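Local structure of Phthiocerol/phenolphthiocerol synthesis polyketide synthase type I PpsC (Mycobacterium tuberculosis, 5NJI) at residues Pro108-Leu116 / Cys123-Ser131. The protein probably dehydrates beta-hydroxyacyl intermediates through its dehydratase domain during assembly of phthiocerol-type lipids by a modular type I polyketide synthase. The protein carries 1 engineered substitution. Sequence-based numbering, arbitrary orientation.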
loop_
_atom_site.group_PDB
_atom_site.type_symbol
_atom_site.label_atom_id
_atom_site.label_comp_id
_atom_site.label_asym_id
_atom_site.label_seq_id
_atom_site.Cartn_x
_atom_site.Cartn_y
_atom_site.Cartn_z
ATOM N N PRO A 108 -13.982 -10.403 -12.964
ATOM C CA PRO A 108 -14.267 -11.795 -12.612
ATOM C C PRO A 108 -13.304 -12.749 -13.312
ATOM O O PRO A 108 -12.965 -12.575 -14.483
ATOM C CB PRO A 108 -15.712 -11.993 -13.090
ATOM C CG PRO A 108 -16.312 -10.628 -13.019
ATOM C CD PRO A 108 -15.194 -9.674 -13.383
ATOM N N GLY A 109 -12.844 -13.745 -12.570
ATOM C CA GLY A 109 -11.946 -14.739 -13.105
ATOM C C GLY A 109 -10.502 -14.320 -13.202
ATOM O O GLY A 109 -9.709 -15.036 -13.813
ATOM N N THR A 110 -10.126 -13.190 -12.609
ATOM C CA THR A 110 -8.719 -12.808 -12.570
ATOM C C THR A 110 -7.915 -13.790 -11.725
ATOM O O THR A 110 -8.340 -14.196 -10.643
ATOM C CB THR A 110 -8.581 -11.390 -12.010
ATOM O OG1 THR A 110 -9.123 -10.455 -12.954
ATOM C CG2 THR A 110 -7.115 -11.008 -11.805
ATOM N N VAL A 111 -6.752 -14.195 -12.237
ATOM C CA VAL A 111 -5.863 -15.094 -11.509
ATOM C C VAL A 111 -4.529 -14.391 -11.340
ATOM O O VAL A 111 -3.845 -14.076 -12.328
ATOM C CB VAL A 111 -5.697 -16.453 -12.202
ATOM C CG1 VAL A 111 -4.696 -17.315 -11.425
ATOM C CG2 VAL A 111 -7.058 -17.126 -12.260
ATOM N N LEU A 112 -4.162 -14.144 -10.087
ATOM C CA LEU A 112 -2.935 -13.451 -9.748
ATOM C C LEU A 112 -1.875 -14.500 -9.475
ATOM O O LEU A 112 -2.110 -15.418 -8.691
ATOM C CB LEU A 112 -3.141 -12.563 -8.523
ATOM C CG LEU A 112 -2.080 -11.500 -8.284
ATOM C CD1 LEU A 112 -2.158 -10.472 -9.373
ATOM C CD2 LEU A 112 -2.295 -10.834 -6.955
ATOM N N VAL A 113 -0.726 -14.374 -10.135
ATOM C CA VAL A 113 0.342 -15.361 -10.071
ATOM C C VAL A 113 1.574 -14.677 -9.499
ATOM O O VAL A 113 2.110 -13.750 -10.113
ATOM C CB VAL A 113 0.636 -15.963 -11.454
ATOM C CG1 VAL A 113 1.718 -17.047 -11.358
ATOM C CG2 VAL A 113 -0.660 -16.521 -12.060
ATOM N N THR A 114 2.031 -15.150 -8.347
ATOM C CA THR A 114 3.172 -14.566 -7.649
ATOM C C THR A 114 4.328 -15.560 -7.627
ATOM O O THR A 114 4.116 -16.771 -7.495
ATOM C CB THR A 114 2.772 -14.185 -6.216
ATOM O OG1 THR A 114 1.670 -13.278 -6.269
ATOM C CG2 THR A 114 3.907 -13.535 -5.444
ATOM N N THR A 115 5.542 -15.068 -7.836
ATOM C CA THR A 115 6.734 -15.898 -7.695
ATOM C C THR A 115 7.710 -15.269 -6.720
ATOM O O THR A 115 7.753 -14.049 -6.549
ATOM C CB THR A 115 7.459 -16.120 -9.016
ATOM O OG1 THR A 115 7.808 -14.864 -9.613
ATOM C CG2 THR A 115 6.614 -16.953 -9.987
ATOM N N LEU A 116 8.494 -16.122 -6.077
ATOM C CA LEU A 116 9.540 -15.660 -5.176
ATOM C C LEU A 116 10.802 -16.460 -5.432
ATOM O O LEU A 116 10.766 -17.693 -5.472
ATOM C CB LEU A 116 9.129 -15.790 -3.708
ATOM C CG LEU A 116 10.128 -15.284 -2.649
ATOM C CD1 LEU A 116 9.396 -14.871 -1.408
ATOM C CD2 LEU A 116 11.152 -16.367 -2.276
ATOM N N CYS A 123 15.097 -11.527 -0.986
ATOM C CA CYS A 123 14.365 -12.306 -1.977
ATOM C C CYS A 123 13.649 -11.358 -2.938
ATOM O O CYS A 123 13.466 -10.173 -2.656
ATOM C CB CYS A 123 13.386 -13.277 -1.305
ATOM S SG CYS A 123 12.120 -12.499 -0.310
ATOM N N GLN A 124 13.305 -11.883 -4.113
ATOM C CA GLN A 124 12.733 -11.114 -5.203
ATOM C C GLN A 124 11.355 -11.680 -5.488
ATOM O O GLN A 124 11.203 -12.894 -5.668
ATOM C CB GLN A 124 13.600 -11.173 -6.481
ATOM C CG GLN A 124 15.054 -10.795 -6.279
ATOM C CD GLN A 124 15.259 -9.299 -6.168
ATOM O OE1 GLN A 124 14.347 -8.513 -6.432
ATOM N NE2 GLN A 124 16.461 -8.896 -5.775
ATOM N N VAL A 125 10.362 -10.807 -5.532
ATOM C CA VAL A 125 8.976 -11.196 -5.746
ATOM C C VAL A 125 8.508 -10.570 -7.048
ATOM O O VAL A 125 8.831 -9.417 -7.343
ATOM C CB VAL A 125 8.100 -10.750 -4.559
ATOM C CG1 VAL A 125 6.623 -11.022 -4.822
ATOM C CG2 VAL A 125 8.536 -11.435 -3.286
ATOM N N GLU A 126 7.756 -11.331 -7.840
ATOM C CA GLU A 126 7.159 -10.813 -9.066
ATOM C C GLU A 126 5.689 -11.194 -9.060
ATOM O O GLU A 126 5.334 -12.311 -8.669
ATOM C CB GLU A 126 7.885 -11.330 -10.323
ATOM C CG GLU A 126 7.458 -10.669 -11.625
ATOM C CD GLU A 126 8.537 -10.736 -12.697
ATOM O OE1 GLU A 126 9.688 -11.116 -12.376
ATOM O OE2 GLU A 126 8.228 -10.402 -13.863
ATOM N N ILE A 127 4.829 -10.248 -9.443
ATOM C CA ILE A 127 3.384 -10.418 -9.378
ATOM C C ILE A 127 2.820 -10.211 -10.772
ATOM O O ILE A 127 3.003 -9.145 -11.369
ATOM C CB ILE A 127 2.748 -9.443 -8.376
ATOM C CG1 ILE A 127 3.273 -9.753 -6.981
ATOM C CG2 ILE A 127 1.218 -9.536 -8.421
ATOM C CD1 ILE A 127 2.967 -8.677 -5.978
ATOM N N ARG A 128 2.208 -11.236 -11.281
ATOM C CA ARG A 128 1.673 -11.271 -12.611
ATOM C C ARG A 128 0.155 -11.650 -12.645
ATOM O O ARG A 128 -0.289 -12.103 -11.677
ATOM C CB ARG A 128 2.403 -12.386 -13.430
ATOM C CG ARG A 128 3.900 -12.263 -13.535
ATOM C CD ARG A 128 4.595 -13.540 -14.103
ATOM N NE ARG A 128 5.964 -13.388 -14.455
ATOM C CZ ARG A 128 7.032 -13.665 -13.637
ATOM N NH1 ARG A 128 6.804 -14.160 -12.368
ATOM N NH2 ARG A 128 8.349 -13.449 -14.105
ATOM N N THR A 129 -0.523 -11.445 -13.780
ATOM C CA THR A 129 -1.880 -11.998 -14.018
ATOM C C THR A 129 -1.730 -13.006 -15.245
ATOM O O THR A 129 -0.917 -12.730 -16.114
ATOM C CB THR A 129 -2.963 -10.956 -14.316
ATOM O OG1 THR A 129 -2.545 -10.155 -15.387
ATOM C CG2 THR A 129 -3.365 -10.099 -13.032
ATOM N N ARG A 130 -2.530 -14.123 -15.260
ATOM C CA ARG A 130 -2.539 -15.144 -16.312
ATOM C C ARG A 130 -3.167 -14.328 -17.506
ATOM O O ARG A 130 -4.244 -13.789 -17.288
ATOM C CB ARG A 130 -3.343 -16.485 -16.001
ATOM C CG ARG A 130 -3.061 -17.771 -16.750
ATOM C CD ARG A 130 -1.880 -17.769 -17.692
ATOM N NE ARG A 130 -1.510 -19.081 -18.230
ATOM C CZ ARG A 130 -1.265 -20.198 -17.458
ATOM N NH1 ARG A 130 -1.375 -20.101 -16.059
ATOM N NH2 ARG A 130 -0.890 -21.428 -18.069
ATOM N N SER A 131 -2.510 -14.164 -18.675
ATOM C CA SER A 131 -3.328 -13.330 -19.782
ATOM C C SER A 131 -4.571 -14.110 -20.243
ATOM O O SER A 131 -4.574 -15.343 -20.218
ATOM C CB SER A 131 -2.368 -13.075 -20.930
ATOM O OG SER A 131 -1.090 -12.710 -20.445
HETATM O O HOH W 1 -6.310 -13.420 -15.019
HETATM O O HOH W 2 10.153 -13.797 -8.399
#
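With CG opposite its carbonyl carbon (chi1 -58°) and the chain extended as far as NE, Arg128 reaches diagonally across to Thr115 on the facing strand, whose hydroxyl sits between backbone N and carbonyl carbon (chi1 57°). NH1 donates to Thr115 OG1 at 3.0 Å, the oxygen lying almost level with the guanidinium plane, off its edge, though the bond is bent (135°). The carboxylate carbon of Glu126 sits above one guanidinium face, displaced toward its rim; its OE2 is 3.1 Å from Arg128 NH2 but well off the plane, a charge pairing without a directed N-H, and also bonds to Thr138 of the next strand. A water bridges Thr115 OG1 to Gln124 O.

Beneath these side chains, Val113 and Arg128 form a hydrogen-bonded pair, Val113 N meeting Arg128 O at 2.8 Å almost straight, and Thr115 pairs likewise with Glu126. At the end nearer Arg130, a second water links Val111 N to Arg130 O.

The other face is largely apolar. Leu112 CD1 reaches across to Ile127 CG2 at 3.6 Å, Thr114 CG2 meets Val125 CG1 at 3.8 Å, and Leu116 CD1 touches Cys123 SG, also at 3.8 Å. Ile76 of helix 70-84 packs on Leu112, Thr114 and Ile127. The arrangement is an antiparallel beta hairpin with one face against a helix, consistent with the double hot-dog fold of polyketide synthase dehydratases.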